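PDB 2X9Q: Cyclo(L-tyrosyl-L-tyrosyl) synthase from Mycobacterium tuberculosis, which probably catalyses the ATP-independent formation of cyclo(L-Tyr-L-Tyr) from two molecules of tyrosyl-tRNA, a step in mycocyclosin biosynthesis. Local coordinates for residues Ile75-Gly80 with Thr108-Val113; Pro247-Cys252 with Arg274-Ala279. One frame throughout, in Å; residues are numbered along the deposited sequence.

Contact 1 (Ile75-Gly80 with Thr108-Val113); sequences IIHTEG and TNFDRV
His77 and Phe110 meet where the C-terminal ends of two helices of the Rossmann-like cyclodipeptide synthase domain, 71-79 and 96-109, come side by side. The two side chains cross at about a right angle, yet their ring planes differ by only 32° with centroids 6.0 Å apart, an oblique pairing. The touch itself is narrow: CZ of Phe110 comes to the edge of the imidazole, near its plane, 3.8 Å from CD2 of His77. The extended chi1 of His77 (177°) swings the imidazole off the helix toward the phenyl ring, while its NE2 is hydrogen-bonded to Gln61 in strand 59-61. The phenyl ring of Phe110 also has CD1 3.9 Å from CA of Gly80, and Trp105 packs against it edge-to-face. Gly80, the first residue past helix 71-79, leaves it with positive phi and brings its backbone against Phe110. A water donates to both His77 O and Asn109 O, joining the last turns of the two helices. Beyond Phe110 the chain turns into strand 112-117, and there Asp111 N donates to Gly80 O at 2.8 Å, with an N-H...O angle of 150°.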
# COMPACT_ATOMS: atom_id res chain seq x y z
N ILE A 75 -6.77 8.59 14.89
CA ILE A 75 -7.50 9.82 14.64
C ILE A 75 -7.89 9.93 13.17
O ILE A 75 -9.04 10.32 12.82
CB ILE A 75 -6.66 11.07 15.11
CG1 ILE A 75 -6.61 11.09 16.67
CG2 ILE A 75 -7.33 12.33 14.57
CD1 ILE A 75 -5.73 12.06 17.15
N ILE A 76 -6.93 9.63 12.27
CA ILE A 76 -7.27 9.71 10.83
C ILE A 76 -8.38 8.72 10.38
O ILE A 76 -9.26 9.05 9.55
CB ILE A 76 -5.93 9.52 10.04
CG1 ILE A 76 -5.09 10.82 10.21
CG2 ILE A 76 -6.23 9.23 8.60
CD1 ILE A 76 -3.49 10.67 9.84
N HIS A 77 -8.32 7.51 10.92
CA HIS A 77 -9.35 6.52 10.69
C HIS A 77 -10.69 7.10 11.10
O HIS A 77 -11.65 7.02 10.33
CB HIS A 77 -9.08 5.29 11.57
CG HIS A 77 -10.12 4.20 11.46
ND1 HIS A 77 -10.40 3.35 12.50
CD2 HIS A 77 -11.03 3.90 10.48
CE1 HIS A 77 -11.35 2.50 12.15
NE2 HIS A 77 -11.80 2.85 10.95
N THR A 78 -10.77 7.65 12.32
CA THR A 78 -12.01 8.32 12.81
C THR A 78 -12.46 9.52 11.97
O THR A 78 -13.65 9.77 11.86
CB THR A 78 -11.80 8.77 14.33
OG1 THR A 78 -11.46 7.59 15.04
CG2 THR A 78 -13.09 9.30 14.90
N GLU A 79 -11.54 10.31 11.41
CA GLU A 79 -11.96 11.36 10.53
C GLU A 79 -12.80 10.79 9.32
O GLU A 79 -13.65 11.50 8.77
CB GLU A 79 -10.77 12.10 9.93
CG GLU A 79 -9.82 12.71 10.93
CD GLU A 79 -10.28 14.11 11.38
OE1 GLU A 79 -9.47 15.02 11.39
OE2 GLU A 79 -11.48 14.30 11.63
N GLY A 80 -12.47 9.59 8.83
CA GLY A 80 -13.31 9.02 7.75
C GLY A 80 -13.28 9.81 6.46
O GLY A 80 -14.30 9.87 5.71
N THR A 108 -18.76 2.25 4.06
CA THR A 108 -19.36 2.49 5.36
C THR A 108 -18.52 3.48 6.19
O THR A 108 -19.09 4.27 6.97
CB THR A 108 -19.59 1.20 6.11
OG1 THR A 108 -20.40 0.38 5.26
CG2 THR A 108 -20.29 1.43 7.55
N ASN A 109 -17.18 3.49 6.00
CA ASN A 109 -16.35 4.18 6.96
C ASN A 109 -15.61 5.39 6.45
O ASN A 109 -15.09 6.09 7.25
CB ASN A 109 -15.45 3.19 7.70
CG ASN A 109 -16.26 2.21 8.55
OD1 ASN A 109 -16.64 2.54 9.66
ND2 ASN A 109 -16.49 1.01 8.05
N PHE A 110 -15.65 5.70 5.16
CA PHE A 110 -14.90 6.84 4.60
C PHE A 110 -15.73 7.59 3.56
O PHE A 110 -16.46 6.95 2.81
CB PHE A 110 -13.60 6.31 3.92
CG PHE A 110 -12.73 5.53 4.85
CD1 PHE A 110 -11.79 6.19 5.62
CD2 PHE A 110 -12.92 4.18 5.03
CE1 PHE A 110 -10.98 5.48 6.53
CE2 PHE A 110 -12.17 3.45 5.98
CZ PHE A 110 -11.19 4.07 6.71
N ASP A 111 -15.52 8.90 3.41
CA ASP A 111 -16.23 9.60 2.35
C ASP A 111 -15.87 9.10 0.96
O ASP A 111 -16.70 9.12 0.02
CB ASP A 111 -16.07 11.10 2.39
CG ASP A 111 -16.65 11.71 3.70
OD1 ASP A 111 -17.47 11.06 4.39
OD2 ASP A 111 -16.17 12.80 4.07
N ARG A 112 -14.62 8.69 0.79
CA ARG A 112 -14.16 8.30 -0.53
C ARG A 112 -13.16 7.13 -0.36
O ARG A 112 -12.46 7.07 0.67
CB ARG A 112 -13.51 9.56 -1.11
CG ARG A 112 -13.36 9.56 -2.57
CD ARG A 112 -12.30 10.62 -3.08
NE ARG A 112 -11.53 9.99 -4.17
CZ ARG A 112 -10.57 10.56 -4.90
NH1 ARG A 112 -10.19 11.83 -4.69
NH2 ARG A 112 -10.01 9.83 -5.88
N VAL A 113 -13.13 6.18 -1.30
CA VAL A 113 -12.29 4.97 -1.17
C VAL A 113 -11.62 4.72 -2.51
O VAL A 113 -12.33 4.70 -3.56
CB VAL A 113 -13.07 3.73 -0.79
CG1 VAL A 113 -12.13 2.45 -0.81
CG2 VAL A 113 -13.76 3.88 0.55
O HOH W 1 -14.13 5.99 9.98

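Contact 2 (Pro247-Cys252 with Arg274-Ala279); sequences PSSLNC and RNQGHA
Ser249 pairs with Gln276 in the first bridge between two parallel strands, 249-253 and 276-283, the first and last elements of a beta-alpha-beta unit. Ser249 N donates to Asn275 O, Gly277 N to Ser249 O at 2.9 Å, and Asn251 N to Gly277 O at 2.7 Å. Two carbonyls are gripped twice. Asn251 O takes Ala279 N at 3.1 Å and His278 ND1 at 2.8 Å from opposite faces of its plane; the carbonyl oxygen lies in the imidazole plane, and the ND1 bond is nearly straight (168°). Gly277 O likewise receives Asn251 N on one face and Gln276 NE2 on the other, at 3.0 Å. A bend at chi2 (72°) folds Gln276 back so that its amide reaches this carbonyl. On the opposite side of the sheet, CD2 of Leu250 lies 3.8 Å from CB of Ala279. In the second shell, a water links Gln276 NE2 to Ser249 OG, itself also hydrogen-bonded to His82 ND1; Thr240 N holds Gln276 OE1, and Leu257 N holds His278 NE2, fixing the imidazole from both nitrogens. Strand 82-87 flanks strand 249-253 on its other edge; helix 220-244 packs over Ser249, Asn251 and Gln276, while helix 71-79 meets Leu250 from the other face.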
# COMPACT_ATOMS: atom_id res chain seq x y z
N PRO A 247 -8.61 15.37 2.44
CA PRO A 247 -8.12 16.02 3.68
C PRO A 247 -7.15 15.13 4.48
O PRO A 247 -6.17 15.64 5.07
CB PRO A 247 -9.45 16.25 4.52
CG PRO A 247 -10.50 16.46 3.39
CD PRO A 247 -10.10 15.47 2.30
N SER A 248 -7.42 13.82 4.51
CA SER A 248 -6.54 12.90 5.24
C SER A 248 -6.78 11.54 4.62
O SER A 248 -7.77 11.37 3.87
CB SER A 248 -6.86 12.86 6.70
OG SER A 248 -8.15 12.35 6.97
N SER A 249 -5.93 10.57 4.91
CA SER A 249 -6.19 9.29 4.26
C SER A 249 -5.58 8.19 5.09
O SER A 249 -4.45 8.38 5.62
CB SER A 249 -5.65 9.26 2.78
OG SER A 249 -5.84 7.90 2.25
N LEU A 250 -6.27 7.05 5.18
CA LEU A 250 -5.77 5.88 5.85
C LEU A 250 -5.37 4.82 4.81
O LEU A 250 -6.23 4.33 4.08
CB LEU A 250 -6.88 5.26 6.75
CG LEU A 250 -6.47 4.25 7.75
CD1 LEU A 250 -5.49 4.87 8.87
CD2 LEU A 250 -7.74 3.79 8.41
N ASN A 251 -4.09 4.44 4.80
CA ASN A 251 -3.61 3.47 3.81
C ASN A 251 -3.71 2.07 4.42
O ASN A 251 -3.10 1.79 5.48
CB ASN A 251 -2.18 3.87 3.36
CG ASN A 251 -1.78 3.08 2.10
OD1 ASN A 251 -2.05 1.89 2.03
ND2 ASN A 251 -1.12 3.71 1.16
N CYS A 252 -4.55 1.20 3.82
CA CYS A 252 -4.95 -0.05 4.50
C CYS A 252 -4.47 -1.30 3.85
O CYS A 252 -4.63 -1.45 2.59
CB CYS A 252 -6.49 -0.15 4.55
SG CYS A 252 -7.20 1.27 5.43
N ARG A 274 1.57 14.52 8.31
CA ARG A 274 0.69 14.51 9.51
C ARG A 274 -0.75 14.13 9.18
O ARG A 274 -1.48 13.70 10.06
CB ARG A 274 0.70 15.91 10.19
CG ARG A 274 -0.10 16.95 9.34
CD ARG A 274 -0.14 18.36 10.04
NE ARG A 274 -0.66 18.33 11.42
CZ ARG A 274 -1.90 18.08 11.81
NH1 ARG A 274 -2.92 17.77 10.92
NH2 ARG A 274 -2.15 18.12 13.16
N ASN A 275 -1.16 14.21 7.92
CA ASN A 275 -2.58 13.85 7.49
C ASN A 275 -2.70 12.45 6.85
O ASN A 275 -3.77 12.03 6.32
CB ASN A 275 -3.00 14.98 6.54
CG ASN A 275 -3.05 16.34 7.27
OD1 ASN A 275 -3.50 16.38 8.44
ND2 ASN A 275 -2.69 17.41 6.59
N GLN A 276 -1.58 11.72 6.92
CA GLN A 276 -1.55 10.34 6.37
C GLN A 276 -1.46 9.30 7.50
O GLN A 276 -0.65 9.42 8.41
CB GLN A 276 -0.28 10.18 5.48
CG GLN A 276 -0.13 8.69 4.97
CD GLN A 276 -1.17 8.37 3.93
OE1 GLN A 276 -1.33 9.13 2.99
NE2 GLN A 276 -1.87 7.26 4.09
N GLY A 277 -2.26 8.25 7.45
CA GLY A 277 -2.12 7.17 8.41
C GLY A 277 -2.10 5.80 7.76
O GLY A 277 -2.35 5.63 6.54
N HIS A 278 -1.82 4.80 8.58
CA HIS A 278 -1.83 3.39 8.09
C HIS A 278 -2.65 2.57 9.06
O HIS A 278 -2.60 2.83 10.27
CB HIS A 278 -0.34 2.88 8.09
CG HIS A 278 -0.16 1.42 7.77
ND1 HIS A 278 -0.85 0.78 6.76
CD2 HIS A 278 0.74 0.52 8.26
CE1 HIS A 278 -0.40 -0.47 6.65
NE2 HIS A 278 0.57 -0.64 7.56
N ALA A 279 -3.40 1.58 8.55
CA ALA A 279 -4.04 0.60 9.35
C ALA A 279 -3.89 -0.78 8.77
O ALA A 279 -3.96 -0.98 7.56
CB ALA A 279 -5.59 0.89 9.53
O HOH W 2 -3.61 6.39 2.02

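In the fold
Contacts 1 and 2 lie on the same side of the chain's centre, their own centres about 9 Å apart, and follow one another in sequence: the first is complete before the second begins. Both reach one mixed sheet, in which strand 82-87 runs between strands 249-253 and 112-117. They touch directly through Ile76 of helix 71-79, whose CD1 packs 3.4 Å from C of Gln276. Contact 1 lies where two helices give way to strands 82-87 and 112-117, whereas contact 2 pairs strands 249-253 and 276-283 within the sheet. The second is nearer the probable active site: the His278 side chain is about 5 Å from that of Tyr253, a predicted substrate-binding residue, while contact 1 stands away from the annotated sites.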